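Local coordinates for protein ferric enterobactin receptor PIRA (Pseudomonas aeruginosa, PDB 5FP2) that probably takes up ferric enterobactin and similar iron-siderophore complexes across the outer membrane, as a TonB-dependent receptor, at residues 377-385 against 475-483; 410-420 against 431-441. One frame throughout, in Å; residues are numbered along the deposited sequence.

Contact 1 (377-385 against 475-483)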
ATOM      1  N   LYS A 377       7.310 -18.542  -7.472  1.00125.17           N
ATOM      2  CA  LYS A 377       8.676 -18.749  -7.912  1.00127.07           C
ATOM      3  C   LYS A 377       9.238 -17.411  -8.337  1.00127.06           C
ATOM      4  O   LYS A 377       8.531 -16.628  -8.953  1.00125.82           O
ATOM      5  CB  LYS A 377       8.704 -19.736  -9.079  1.00128.21           C
ATOM      6  CG  LYS A 377      10.093 -20.204  -9.485  1.00130.66           C
ATOM      7  CD  LYS A 377       9.986 -21.343 -10.486  1.00131.93           C
ATOM      8  CE  LYS A 377      11.305 -21.657 -11.182  1.00134.61           C
ATOM      9  NZ  LYS A 377      11.166 -22.699 -12.245  1.00136.03           N
ATOM     10  N   GLU A 378      10.487 -17.134  -7.979  1.00128.63           N
ATOM     11  CA  GLU A 378      11.171 -15.953  -8.490  1.00129.25           C
ATOM     12  C   GLU A 378      12.541 -16.317  -9.023  1.00131.98           C
ATOM     13  O   GLU A 378      13.262 -17.106  -8.416  1.00133.51           O
ATOM     14  CB  GLU A 378      11.329 -14.901  -7.418  1.00128.78           C
ATOM     15  CG  GLU A 378      10.443 -15.120  -6.207  1.00127.24           C
ATOM     16  CD  GLU A 378      10.912 -14.297  -5.037  1.00127.57           C
ATOM     17  OE1 GLU A 378      11.979 -14.645  -4.474  1.00129.42           O
ATOM     18  OE2 GLU A 378      10.284 -13.235  -4.795  1.00126.29           O
ATOM     19  N   THR A 379      12.855 -15.792 -10.204  1.00132.78           N
ATOM     20  CA  THR A 379      14.116 -16.074 -10.860  1.00135.70           C
ATOM     21  C   THR A 379      14.849 -14.765 -11.105  1.00136.82           C
ATOM     22  O   THR A 379      14.239 -13.763 -11.458  1.00135.35           O
ATOM     23  CB  THR A 379      13.878 -16.734 -12.214  1.00136.29           C
ATOM     24  OG1 THR A 379      13.022 -15.882 -12.982  1.00134.60           O
ATOM     25  CG2 THR A 379      13.213 -18.092 -12.049  1.00135.69           C
ATOM     26  N   LEU A 380      16.168 -14.799 -10.970  1.00139.71           N
ATOM     27  CA  LEU A 380      16.990 -13.628 -11.212  1.00141.44           C
ATOM     28  C   LEU A 380      18.177 -13.967 -12.099  1.00145.03           C
ATOM     29  O   LEU A 380      18.960 -14.868 -11.792  1.00147.18           O
ATOM     30  CB  LEU A 380      17.503 -13.063  -9.894  1.00141.94           C
ATOM     31  CG  LEU A 380      18.458 -11.882 -10.074  1.00144.30           C
ATOM     32  CD1 LEU A 380      17.661 -10.607 -10.294  1.00142.27           C
ATOM     33  CD2 LEU A 380      19.392 -11.745  -8.886  1.00146.30           C
ATOM     34  N   ASN A 381      18.338 -13.189 -13.164  1.00145.94           N
ATOM     35  CA  ASN A 381      19.502 -13.296 -14.012  1.00149.73           C
ATOM     36  C   ASN A 381      20.224 -11.960 -14.114  1.00151.62           C
ATOM     37  O   ASN A 381      19.636 -10.963 -14.521  1.00150.13           O
ATOM     38  CB  ASN A 381      19.081 -13.771 -15.396  1.00149.78           C
ATOM     39  CG  ASN A 381      20.262 -14.012 -16.310  1.00154.00           C
ATOM     40  OD1 ASN A 381      21.368 -14.319 -15.859  1.00156.97           O
ATOM     41  ND2 ASN A 381      20.033 -13.864 -17.602  1.00154.51           N
ATOM     42  N   ASP A 382      21.494 -11.954 -13.721  1.00155.12           N
ATOM     43  CA  ASP A 382      22.285 -10.729 -13.627  1.00157.46           C
ATOM     44  C   ASP A 382      23.763 -11.119 -13.668  1.00162.32           C
ATOM     45  O   ASP A 382      24.282 -11.700 -12.712  1.00163.38           O
ATOM     46  CB  ASP A 382      21.962  -9.986 -12.318  1.00155.59           C
ATOM     47  CG  ASP A 382      22.703  -8.661 -12.183  1.00158.02           C
ATOM     48  OD1 ASP A 382      23.806  -8.521 -12.757  1.00162.06           O
ATOM     49  OD2 ASP A 382      22.176  -7.765 -11.486  1.00156.12           O
ATOM     50  N   PRO A 383      24.424 -10.883 -14.812  1.00165.47           N
ATOM     51  CA  PRO A 383      25.841 -11.223 -14.908  1.00170.57           C
ATOM     52  C   PRO A 383      26.768 -10.165 -14.316  1.00173.54           C
ATOM     53  O   PRO A 383      27.898 -10.019 -14.781  1.00178.26           O
ATOM     54  CB  PRO A 383      26.087 -11.320 -16.418  1.00172.85           C
ATOM     55  CG  PRO A 383      24.744 -11.513 -17.025  1.00168.63           C
ATOM     56  CD  PRO A 383      23.795 -10.771 -16.137  1.00164.47           C
ATOM     57  N   SER A 384      26.283  -9.391 -13.348  1.00171.07           N
ATOM     58  CA  SER A 384      27.170  -8.682 -12.430  1.00173.87           C
ATOM     59  C   SER A 384      27.316  -9.488 -11.139  1.00173.40           C
ATOM     60  O   SER A 384      26.451  -9.456 -10.265  1.00169.67           O
ATOM     61  CB  SER A 384      26.647  -7.272 -12.149  1.00172.12           C
ATOM     62  OG  SER A 384      26.747  -6.464 -13.308  1.00173.57           O
ATOM     63  N   SER A 385      28.372 -10.293 -11.079  1.00177.26           N
ATOM     64  CA  SER A 385      28.545 -11.241  -9.987  1.00177.13           C
ATOM     65  C   SER A 385      29.957 -11.824 -10.002  1.00182.67           C
ATOM     66  O   SER A 385      30.176 -12.941 -10.466  1.00183.81           O
ATOM     67  CB  SER A 385      27.501 -12.359 -10.084  1.00173.14           C
ATOM     68  OG  SER A 385      27.309 -12.761 -11.426  1.00173.29           O
ATOM     69  N   LEU A 475      17.084 -12.832  -3.214  1.00132.38           N
ATOM     70  CA  LEU A 475      18.136 -13.567  -3.900  1.00135.02           C
ATOM     71  C   LEU A 475      19.480 -12.845  -3.850  1.00135.83           C
ATOM     72  O   LEU A 475      20.531 -13.480  -3.996  1.00137.92           O
ATOM     73  CB  LEU A 475      17.745 -13.829  -5.358  1.00136.89           C
ATOM     74  CG  LEU A 475      16.312 -14.327  -5.570  1.00136.42           C
ATOM     75  CD1 LEU A 475      16.077 -14.669  -7.027  1.00138.98           C
ATOM     76  CD2 LEU A 475      16.018 -15.533  -4.689  1.00136.24           C
ATOM     77  N   TYR A 476      19.452 -11.525  -3.687  1.00134.49           N
ATOM     78  CA  TYR A 476      20.685 -10.750  -3.724  1.00135.61           C
ATOM     79  C   TYR A 476      21.444 -10.952  -2.427  1.00135.37           C
ATOM     80  O   TYR A 476      22.665 -11.102  -2.428  1.00137.37           O
ATOM     81  CB  TYR A 476      20.394  -9.272  -3.979  1.00134.61           C
ATOM     82  CG  TYR A 476      20.398  -8.907  -5.464  1.00136.47           C
ATOM     83  CD1 TYR A 476      21.566  -8.973  -6.215  1.00139.32           C
ATOM     84  CD2 TYR A 476      19.230  -8.518  -6.114  1.00135.72           C
ATOM     85  CE1 TYR A 476      21.571  -8.649  -7.562  1.00141.41           C
ATOM     86  CE2 TYR A 476      19.228  -8.208  -7.467  1.00137.85           C
ATOM     87  CZ  TYR A 476      20.405  -8.265  -8.184  1.00140.71           C
ATOM     88  OH  TYR A 476      20.435  -7.946  -9.529  1.00143.24           O
ATOM     89  N   GLN A 477      20.676 -11.137  -1.360  1.00133.35           N
ATOM     90  CA  GLN A 477      21.183 -11.140   0.025  1.00132.97           C
ATOM     91  C   GLN A 477      21.578 -12.535   0.474  1.00134.35           C
ATOM     92  O   GLN A 477      22.417 -12.692   1.366  1.00135.29           O
ATOM     93  CB  GLN A 477      20.098 -10.651   0.976  1.00130.43           C
ATOM     94  CG  GLN A 477      19.641  -9.240   0.683  1.00129.05           C
ATOM     95  CD  GLN A 477      18.353  -8.890   1.388  1.00126.69           C
ATOM     96  OE1 GLN A 477      17.421  -9.691   1.436  1.00126.03           O
ATOM     97  NE2 GLN A 477      18.324  -7.715   2.007  1.00125.68           N
ATOM     98  N   SER A 478      20.924 -13.540  -0.111  1.00134.67           N
ATOM     99  CA  SER A 478      21.125 -14.914   0.312  1.00136.03           C
ATOM    100  C   SER A 478      22.174 -15.619  -0.550  1.00138.90           C
ATOM    101  O   SER A 478      22.531 -16.761  -0.279  1.00140.52           O
ATOM    102  CB  SER A 478      19.798 -15.679   0.310  1.00135.10           C
ATOM    103  OG  SER A 478      19.346 -15.932  -1.011  1.00135.84           O
ATOM    104  N   ASN A 479      22.730 -14.915  -1.532  1.00139.81           N
ATOM    105  CA  ASN A 479      23.663 -15.536  -2.463  1.00142.78           C
ATOM    106  C   ASN A 479      25.001 -14.808  -2.491  1.00144.35           C
ATOM    107  O   ASN A 479      25.076 -13.667  -2.940  1.00143.92           O
ATOM    108  CB  ASN A 479      23.058 -15.582  -3.871  1.00143.41           C
ATOM    109  CG  ASN A 479      23.952 -16.294  -4.866  1.00146.80           C
ATOM    110  OD1 ASN A 479      24.906 -16.986  -4.489  1.00148.63           O
ATOM    111  ND2 ASN A 479      23.660 -16.114  -6.153  1.00147.95           N
ATOM    112  N   PRO A 480      26.071 -15.483  -2.038  1.00146.51           N
ATOM    113  CA  PRO A 480      27.390 -14.862  -1.904  1.00148.38           C
ATOM    114  C   PRO A 480      28.041 -14.489  -3.230  1.00150.63           C
ATOM    115  O   PRO A 480      29.059 -13.804  -3.242  1.00152.27           O
ATOM    116  CB  PRO A 480      28.229 -15.939  -1.206  1.00150.54           C
ATOM    117  CG  PRO A 480      27.255 -16.905  -0.635  1.00149.15           C
ATOM    118  CD  PRO A 480      26.056 -16.863  -1.528  1.00147.48           C
ATOM    119  N   ASN A 481      27.496 -14.981  -4.335  1.00151.17           N
ATOM    120  CA  ASN A 481      28.087 -14.726  -5.632  1.00153.79           C
ATOM    121  C   ASN A 481      27.765 -13.339  -6.160  1.00152.78           C
ATOM    122  O   ASN A 481      28.510 -12.803  -6.973  1.00155.15           O
ATOM    123  CB  ASN A 481      27.625 -15.790  -6.614  1.00155.22           C
ATOM    124  CG  ASN A 481      27.967 -17.188  -6.143  1.00156.60           C
ATOM    125  OD1 ASN A 481      28.687 -17.355  -5.152  1.00156.88           O
ATOM    126  ND2 ASN A 481      27.443 -18.202  -6.839  1.00157.73           N
ATOM    127  N   TYR A 482      26.682 -12.742  -5.671  1.00149.52           N
ATOM    128  CA  TYR A 482      26.303 -11.397  -6.094  1.00148.52           C
ATOM    129  C   TYR A 482      27.014 -10.329  -5.282  1.00148.20           C
ATOM    130  O   TYR A 482      26.939 -10.316  -4.051  1.00146.49           O
ATOM    131  CB  TYR A 482      24.798 -11.192  -5.966  1.00145.43           C
ATOM    132  CG  TYR A 482      23.996 -11.990  -6.959  1.00146.11           C
ATOM    133  CD1 TYR A 482      24.304 -11.966  -8.326  1.00148.94           C
ATOM    134  CD2 TYR A 482      22.949 -12.794  -6.540  1.00144.37           C
ATOM    135  CE1 TYR A 482      23.592 -12.727  -9.245  1.00150.06           C
ATOM    136  CE2 TYR A 482      22.223 -13.544  -7.453  1.00145.41           C
ATOM    137  CZ  TYR A 482      22.544 -13.503  -8.801  1.00148.25           C
ATOM    138  OH  TYR A 482      21.803 -14.224  -9.701  1.00149.62           O
ATOM    139  N   LEU A 483      27.643  -9.394  -5.987  1.00150.07           N
ATOM    140  CA  LEU A 483      28.297  -8.254  -5.354  1.00150.21           C
ATOM    141  C   LEU A 483      27.761  -6.927  -5.904  1.00149.50           C
ATOM    142  O   LEU A 483      27.762  -6.691  -7.118  1.00151.31           O
ATOM    143  CB  LEU A 483      29.821  -8.360  -5.525  1.00153.95           C
ATOM    144  CG  LEU A 483      30.307  -9.220  -6.695  1.00157.00           C
ATOM    145  CD1 LEU A 483      30.239  -8.429  -7.991  1.00158.67           C
ATOM    146  CD2 LEU A 483      31.713  -9.754  -6.455  1.00160.24           C
TER

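Contact 2 (410-420 against 431-441)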
ATOM      1  N   LYS A 410      17.316 -18.881  -8.343  1.00143.08           N
ATOM      2  CA  LYS A 410      15.908 -19.186  -8.149  1.00139.99           C
ATOM      3  C   LYS A 410      15.514 -19.297  -6.674  1.00138.70           C
ATOM      4  O   LYS A 410      16.359 -19.270  -5.772  1.00140.25           O
ATOM      5  CB  LYS A 410      15.547 -20.486  -8.868  1.00140.41           C
ATOM      6  CG  LYS A 410      16.493 -20.863  -9.999  1.00143.33           C
ATOM      7  CD  LYS A 410      16.372 -22.329 -10.404  1.00144.50           C
ATOM      8  CE  LYS A 410      17.006 -22.599 -11.759  1.00147.06           C
ATOM      9  NZ  LYS A 410      18.449 -22.239 -11.808  1.00150.25           N
ATOM     10  N   ALA A 411      14.207 -19.349  -6.443  1.00136.02           N
ATOM     11  CA  ALA A 411      13.641 -19.572  -5.121  1.00134.81           C
ATOM     12  C   ALA A 411      12.164 -19.899  -5.318  1.00132.47           C
ATOM     13  O   ALA A 411      11.495 -19.290  -6.152  1.00131.11           O
ATOM     14  CB  ALA A 411      13.806 -18.331  -4.255  1.00134.25           C
ATOM     15  N   GLU A 412      11.667 -20.883  -4.576  1.00132.28           N
ATOM     16  CA  GLU A 412      10.248 -21.225  -4.604  1.00130.44           C
ATOM     17  C   GLU A 412       9.665 -20.949  -3.220  1.00129.34           C
ATOM     18  O   GLU A 412      10.376 -21.043  -2.218  1.00130.39           O
ATOM     19  CB  GLU A 412      10.054 -22.702  -4.978  1.00131.51           C
ATOM     20  CG  GLU A 412      10.694 -23.095  -6.312  1.00133.05           C
ATOM     21  CD  GLU A 412      10.024 -24.279  -7.013  1.00133.52           C
ATOM     22  OE1 GLU A 412       9.710 -25.299  -6.357  1.00134.04           O
ATOM     23  OE2 GLU A 412       9.852 -24.220  -8.248  1.00133.65           O
ATOM     24  N   ILE A 413       8.387 -20.585  -3.165  1.00127.48           N
ATOM     25  CA  ILE A 413       7.697 -20.366  -1.892  1.00126.63           C
ATOM     26  C   ILE A 413       6.370 -21.110  -1.907  1.00125.93           C
ATOM     27  O   ILE A 413       5.593 -20.968  -2.847  1.00125.07           O
ATOM     28  CB  ILE A 413       7.408 -18.868  -1.652  1.00125.32           C
ATOM     29  CG1 ILE A 413       8.712 -18.080  -1.465  1.00126.34           C
ATOM     30  CG2 ILE A 413       6.499 -18.674  -0.443  1.00124.55           C
ATOM     31  CD1 ILE A 413       9.283 -17.519  -2.760  1.00126.60           C
ATOM     32  N   ARG A 414       6.132 -21.939  -0.897  1.00126.59           N
ATOM     33  CA  ARG A 414       4.821 -22.546  -0.699  1.00126.21           C
ATOM     34  C   ARG A 414       4.219 -22.005   0.587  1.00125.67           C
ATOM     35  O   ARG A 414       4.937 -21.782   1.564  1.00126.23           O
ATOM     36  CB  ARG A 414       4.954 -24.069  -0.611  1.00127.82           C
ATOM     37  CG  ARG A 414       5.240 -24.719  -1.950  1.00128.53           C
ATOM     38  CD  ARG A 414       5.590 -26.203  -1.851  1.00130.50           C
ATOM     39  NE  ARG A 414       6.011 -26.730  -3.157  1.00131.44           N
ATOM     40  CZ  ARG A 414       7.276 -26.782  -3.566  1.00132.60           C
ATOM     41  NH1 ARG A 414       8.256 -26.375  -2.758  1.00133.03           N
ATOM     42  NH2 ARG A 414       7.573 -27.272  -4.760  1.00133.66           N
ATOM     43  N   ALA A 415       2.904 -21.815   0.617  1.00124.87           N
ATOM     44  CA  ALA A 415       2.253 -21.481   1.882  1.00124.82           C
ATOM     45  C   ALA A 415       0.810 -21.966   1.967  1.00124.97           C
ATOM     46  O   ALA A 415       0.119 -22.111   0.947  1.00124.62           O
ATOM     47  CB  ALA A 415       2.339 -19.981   2.154  1.00123.75           C
ATOM     48  N   LEU A 416       0.411 -22.302   3.190  1.00125.83           N
ATOM     49  CA  LEU A 416      -0.991 -22.370   3.573  1.00126.15           C
ATOM     50  C   LEU A 416      -1.239 -21.324   4.623  1.00125.87           C
ATOM     51  O   LEU A 416      -0.382 -21.105   5.475  1.00126.17           O
ATOM     52  CB  LEU A 416      -1.320 -23.704   4.231  1.00127.92           C
ATOM     53  CG  LEU A 416      -1.441 -24.942   3.383  1.00128.83           C
ATOM     54  CD1 LEU A 416      -0.122 -25.190   2.672  1.00128.59           C
ATOM     55  CD2 LEU A 416      -1.820 -26.081   4.317  1.00130.79           C
ATOM     56  N   TYR A 417      -2.485 -20.879   4.714  1.00125.84           N
ATOM     57  CA  TYR A 417      -2.940 -20.148   5.890  1.00126.25           C
ATOM     58  C   TYR A 417      -4.416 -20.403   6.193  1.00127.38           C
ATOM     59  O   TYR A 417      -5.196 -20.770   5.316  1.00127.46           O
ATOM     60  CB  TYR A 417      -2.654 -18.651   5.735  1.00124.93           C
ATOM     61  CG  TYR A 417      -3.406 -17.993   4.615  1.00123.90           C
ATOM     62  CD1 TYR A 417      -4.747 -17.675   4.747  1.00124.40           C
ATOM     63  CD2 TYR A 417      -2.788 -17.752   3.382  1.00122.69           C
ATOM     64  CE1 TYR A 417      -5.453 -17.126   3.685  1.00123.65           C
ATOM     65  CE2 TYR A 417      -3.491 -17.232   2.303  1.00121.90           C
ATOM     66  CZ  TYR A 417      -4.823 -16.906   2.467  1.00122.35           C
ATOM     67  OH  TYR A 417      -5.535 -16.343   1.434  1.00121.74           O
ATOM     68  N   VAL A 418      -4.750 -20.318   7.475  1.00128.60           N
ATOM     69  CA  VAL A 418      -6.120 -20.445   7.961  1.00130.12           C
ATOM     70  C   VAL A 418      -6.405 -19.275   8.891  1.00130.36           C
ATOM     71  O   VAL A 418      -5.641 -19.010   9.813  1.00130.55           O
ATOM     72  CB  VAL A 418      -6.317 -21.733   8.784  1.00132.20           C
ATOM     73  CG1 VAL A 418      -7.791 -21.930   9.105  1.00134.10           C
ATOM     74  CG2 VAL A 418      -5.757 -22.944   8.050  1.00132.21           C
ATOM     75  N   GLU A 419      -7.459 -18.530   8.598  1.00130.45           N
ATOM     76  CA  GLU A 419      -7.966 -17.564   9.537  1.00131.31           C
ATOM     77  C   GLU A 419      -9.404 -17.985   9.758  1.00133.41           C
ATOM     78  O   GLU A 419     -10.063 -18.480   8.844  1.00133.53           O
ATOM     79  CB  GLU A 419      -7.862 -16.144   8.963  1.00129.74           C
ATOM     80  CG  GLU A 419      -8.274 -15.022   9.916  1.00130.69           C
ATOM     81  CD  GLU A 419      -8.420 -13.674   9.220  1.00129.48           C
ATOM     82  OE1 GLU A 419      -7.404 -12.947   9.129  1.00128.20           O
ATOM     83  OE2 GLU A 419      -9.551 -13.319   8.801  1.00130.06           O
ATOM     84  N   ASP A 420      -9.851 -17.902  11.002  1.00135.38           N
ATOM     85  CA  ASP A 420     -11.258 -18.081  11.296  1.00137.77           C
ATOM     86  C   ASP A 420     -11.757 -16.901  12.110  1.00138.81           C
ATOM     87  O   ASP A 420     -11.335 -16.692  13.252  1.00139.66           O
ATOM     88  CB  ASP A 420     -11.489 -19.382  12.059  1.00140.06           C
ATOM     89  CG  ASP A 420     -12.960 -19.736  12.162  1.00142.82           C
ATOM     90  OD1 ASP A 420     -13.793 -19.032  11.550  1.00142.87           O
ATOM     91  OD2 ASP A 420     -13.285 -20.711  12.872  1.00145.17           O
ATOM     92  N   THR A 431     -10.551 -13.960  16.381  1.00142.78           N
ATOM     93  CA  THR A 431     -10.067 -14.302  15.042  1.00141.08           C
ATOM     94  C   THR A 431      -8.671 -14.907  15.108  1.00139.73           C
ATOM     95  O   THR A 431      -7.679 -14.206  14.923  1.00138.68           O
ATOM     96  CB  THR A 431      -9.978 -13.039  14.176  1.00140.33           C
ATOM     97  OG1 THR A 431     -11.237 -12.360  14.218  1.00142.00           O
ATOM     98  CG2 THR A 431      -9.625 -13.376  12.731  1.00139.00           C
ATOM     99  N   PRO A 432      -8.582 -16.202  15.434  1.00140.11           N
ATOM    100  CA  PRO A 432      -7.308 -16.900  15.321  1.00139.20           C
ATOM    101  C   PRO A 432      -6.951 -17.222  13.867  1.00138.09           C
ATOM    102  O   PRO A 432      -7.832 -17.335  13.009  1.00138.24           O
ATOM    103  CB  PRO A 432      -7.551 -18.201  16.090  1.00140.40           C
ATOM    104  CG  PRO A 432      -9.017 -18.431  15.976  1.00141.61           C
ATOM    105  CD  PRO A 432      -9.617 -17.054  16.045  1.00141.81           C
ATOM    106  N   GLY A 433      -5.660 -17.418  13.616  1.00137.36           N
ATOM    107  CA  GLY A 433      -5.178 -17.843  12.312  1.00136.70           C
ATOM    108  C   GLY A 433      -3.751 -18.343  12.392  1.00136.68           C
ATOM    109  O   GLY A 433      -3.009 -17.986  13.301  1.00136.91           O
ATOM    110  N   LEU A 434      -3.373 -19.210  11.468  1.00136.79           N
ATOM    111  CA  LEU A 434      -2.005 -19.699  11.398  1.00137.21           C
ATOM    112  C   LEU A 434      -1.583 -19.673   9.935  1.00136.94           C
ATOM    113  O   LEU A 434      -2.411 -19.869   9.053  1.00136.75           O
ATOM    114  CB  LEU A 434      -1.948 -21.123  11.943  1.00138.41           C
ATOM    115  CG  LEU A 434      -0.626 -21.884  11.870  1.00139.46           C
ATOM    116  CD1 LEU A 434       0.423 -21.249  12.756  1.00139.81           C
ATOM    117  CD2 LEU A 434      -0.843 -23.336  12.273  1.00140.80           C
ATOM    118  N   ARG A 435      -0.326 -19.340   9.669  1.00137.16           N
ATOM    119  CA  ARG A 435       0.181 -19.373   8.307  1.00137.33           C
ATOM    120  C   ARG A 435       1.502 -20.109   8.248  1.00138.78           C
ATOM    121  O   ARG A 435       2.497 -19.651   8.843  1.00139.31           O
ATOM    122  CB  ARG A 435       0.378 -17.964   7.753  1.00136.52           C
ATOM    123  CG  ARG A 435       0.943 -17.945   6.332  1.00136.96           C
ATOM    124  CD  ARG A 435       1.221 -16.539   5.829  1.00136.42           C
ATOM    125  NE  ARG A 435       1.957 -16.516   4.565  1.00137.25           N
ATOM    126  CZ  ARG A 435       1.417 -16.265   3.373  1.00137.05           C
ATOM    127  NH1 ARG A 435       0.119 -16.022   3.253  1.00136.11           N
ATOM    128  NH2 ARG A 435       2.179 -16.254   2.287  1.00138.13           N
ATOM    129  N   LEU A 436       1.553 -21.154   7.421  1.00139.72           N
ATOM    130  CA  LEU A 436       2.800 -21.861   7.145  1.00141.56           C
ATOM    131  C   LEU A 436       3.445 -21.372   5.863  1.00142.03           C
ATOM    132  O   LEU A 436       2.843 -21.435   4.806  1.00141.73           O
ATOM    133  CB  LEU A 436       2.552 -23.363   7.037  1.00142.85           C
ATOM    134  CG  LEU A 436       3.792 -24.173   6.673  1.00145.22           C
ATOM    135  CD1 LEU A 436       4.949 -23.850   7.612  1.00146.20           C
ATOM    136  CD2 LEU A 436       3.451 -25.652   6.725  1.00146.61           C
ATOM    137  N   ASP A 437       4.661 -20.851   5.966  1.00143.01           N
ATOM    138  CA  ASP A 437       5.399 -20.400   4.792  1.00143.95           C
ATOM    139  C   ASP A 437       6.627 -21.280   4.633  1.00146.74           C
ATOM    140  O   ASP A 437       7.521 -21.250   5.475  1.00147.96           O
ATOM    141  CB  ASP A 437       5.827 -18.932   4.942  1.00143.27           C
ATOM    142  CG  ASP A 437       4.865 -17.962   4.260  1.00141.41           C
ATOM    143  OD1 ASP A 437       4.811 -17.953   3.004  1.00141.83           O
ATOM    144  OD2 ASP A 437       4.170 -17.206   4.980  1.00139.81           O
ATOM    145  N   ASP A 438       6.668 -22.078   3.570  1.00148.09           N
ATOM    146  CA  ASP A 438       7.838 -22.905   3.318  1.00151.22           C
ATOM    147  C   ASP A 438       8.694 -22.305   2.225  1.00152.79           C
ATOM    148  O   ASP A 438       8.226 -22.072   1.112  1.00152.33           O
ATOM    149  CB  ASP A 438       7.447 -24.333   2.944  1.00152.45           C
ATOM    150  CG  ASP A 438       8.655 -25.219   2.731  1.00156.09           C
ATOM    151  OD1 ASP A 438       9.660 -25.036   3.451  1.00157.54           O
ATOM    152  OD2 ASP A 438       8.603 -26.092   1.840  1.00157.81           O
ATOM    153  N   HIS A 439       9.970 -22.120   2.529  1.00155.08           N
ATOM    154  CA  HIS A 439      10.875 -21.426   1.627  1.00156.91           C
ATOM    155  C   HIS A 439      11.965 -22.371   1.140  1.00161.01           C
ATOM    156  O   HIS A 439      12.478 -23.182   1.901  1.00162.80           O
ATOM    157  CB  HIS A 439      11.496 -20.235   2.352  1.00156.65           C
ATOM    158  CG  HIS A 439      12.094 -19.216   1.437  1.00157.69           C
ATOM    159  ND1 HIS A 439      13.281 -19.425   0.771  1.00161.44           N
ATOM    160  CD2 HIS A 439      11.687 -17.971   1.101  1.00155.78           C
ATOM    161  CE1 HIS A 439      13.567 -18.361   0.041  1.00161.74           C
ATOM    162  NE2 HIS A 439      12.614 -17.466   0.221  1.00158.28           N
ATOM    163  N   SER A 440      12.332 -22.257  -0.128  1.00162.81           N
ATOM    164  CA  SER A 440      13.234 -23.221  -0.736  1.00166.98           C
ATOM    165  C   SER A 440      14.631 -23.139  -0.128  1.00170.32           C
ATOM    166  O   SER A 440      15.273 -24.159   0.093  1.00173.48           O
ATOM    167  CB  SER A 440      13.303 -22.996  -2.242  1.00168.36           C
ATOM    168  OG  SER A 440      13.759 -21.690  -2.530  1.00168.25           O
ATOM    169  N   ASP A 441      15.107 -21.924   0.123  1.00169.96           N
ATOM    170  CA  ASP A 441      16.400 -21.722   0.768  1.00173.21           C
ATOM    171  C   ASP A 441      16.347 -21.907   2.287  1.00172.17           C
ATOM    172  O   ASP A 441      17.321 -22.369   2.875  1.00175.54           O
ATOM    173  CB  ASP A 441      16.941 -20.325   0.461  1.00173.56           C
ATOM    174  CG  ASP A 441      17.190 -20.100  -1.020  1.00175.41           C
ATOM    175  OD1 ASP A 441      16.205 -20.059  -1.799  1.00172.91           O
ATOM    176  OD2 ASP A 441      18.368 -19.903  -1.395  1.00179.57           O
TER

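Contact 1 (377-385 against 475-483)
A loop-on-strand contact closes over the end of a barrel strand: Leu380, near the end of strand 367-381, and Asp382, just past it, meet Leu475, Tyr476 and Tyr482 from the loop that follows strand 460-471. Leu380 is the central apolar group. With CG anti to its N (chi1 176°), its CD2 touches both tyrosines. Leu380 CD2 lies over one face of the Tyr476 ring, 3.9 Å from the ring centroid and 20° off the normal, a CH-pi contact. Leu380 CD2 is also 3.6 Å from Tyr482 CZ, while Leu380 CB meets Leu475 CD1 at 3.6 Å. At the rim of the Tyr476 ring, and in its plane, Asp382 OD2 takes the hydroxyl's hydrogen bond, with Tyr476 OH to Asp382 OD2 at 2.6 Å. The carboxylate stands nearly perpendicular to the ring and is met on its anti side. Its other oxygen, Asp382 OD1, accepts from Ser384 N at 2.7 Å, an Asx turn just past the strand. Farther along, Ser385 CB lies 3.7 Å from Tyr482 CD1. Asp382 thus has a bond on each oxygen, which fixes its rotation. Tyr476-Asp382 is the one hydrogen bond between the two segments, set beside a leucine-tyrosine cluster; the Tyr482 hydroxyl adds bonds to Ser409 OG, in the neighbouring strand 408-423, and Pro407 O just before it, fastening the loop to the wall.

Contact 2 (410-420 against 431-441)
Arg435 lays its guanidinium over the methyl of Ala415, with Ala415 CB 3.7 Å from Arg435 NH2 and toward the rim of one face, while Arg435 NH1 comes within 3.4 Å of Tyr417 CD2. A chi1 of 179° and an extended chain to NE bring the guanidinium beside these two residues of strand 410-420. The Tyr417 ring and the guanidinium are almost parallel, 11° apart, but NH1 meets the ring obliquely. Two residues along its own strand, Asp437 forms a salt bridge with Arg435: OD1 accepts from NH2 through its syn lone pair and OD2 from NE, the latter at a doubtful, implausibly short length in the model. Glu374 adds a salt bridge to Arg435 NH1, and Tyr417 OH bonds Glu356; Arg144, from the plug domain, touches Tyr417, and Arg144 O accepts weakly from Arg435 NH1.

Beneath these side chains lies an antiparallel hairpin, its segment axes 4.6 Å apart at 178°. Arg414-Asp438, Leu416-Leu436 and Val418-Leu434 are the hydrogen-bonded pairs; Arg414 N to Asp438 O, for example, is 2.9 Å. Ile413-His439, Ala415-Asp437 and Tyr417-Arg435 are non-hydrogen-bonded pairs on the other face. At the far end Ser440 OG accepts from Glu412 N at 3.0 Å and Ser440 N donates to Glu412 O, so both side chain and backbone continue the pairing where the second strand gives out; Ile413 CG1 packs 3.9 Å from His439 CD2.

Leu416, Val418 and Leu434 lie on the surface, consistent with the lipid-facing side of an outer-membrane barrel, while the face of Ala415, Tyr417 and Arg435 turns toward the plug. Asp437 and Glu374, both paired with Arg435, would probably balance its buried charge and hold the guanidinium's orientation against the wall.

In the fold
From the N terminus, residues 377-385 end one barrel strand and lead into a long loop that is largely unmodelled. The chain returns along 410-420, turns, and runs back through 431-441, closing the short hairpin loop of contact 2. Two more barrel strands follow before 475-483 comes back to 377-385 and closes contact 1, within which contact 2 is nested. The two meet at neighbouring strands: Glu378 N is 3.0 Å from Ala411 O, a probable hydrogen bond, and Leu475 CD2 packs 3.6 Å from Ala411 CB. Contact 2 therefore joins adjacent staves of the barrel wall, whereas contact 1 ties a later loop across that wall near its rim.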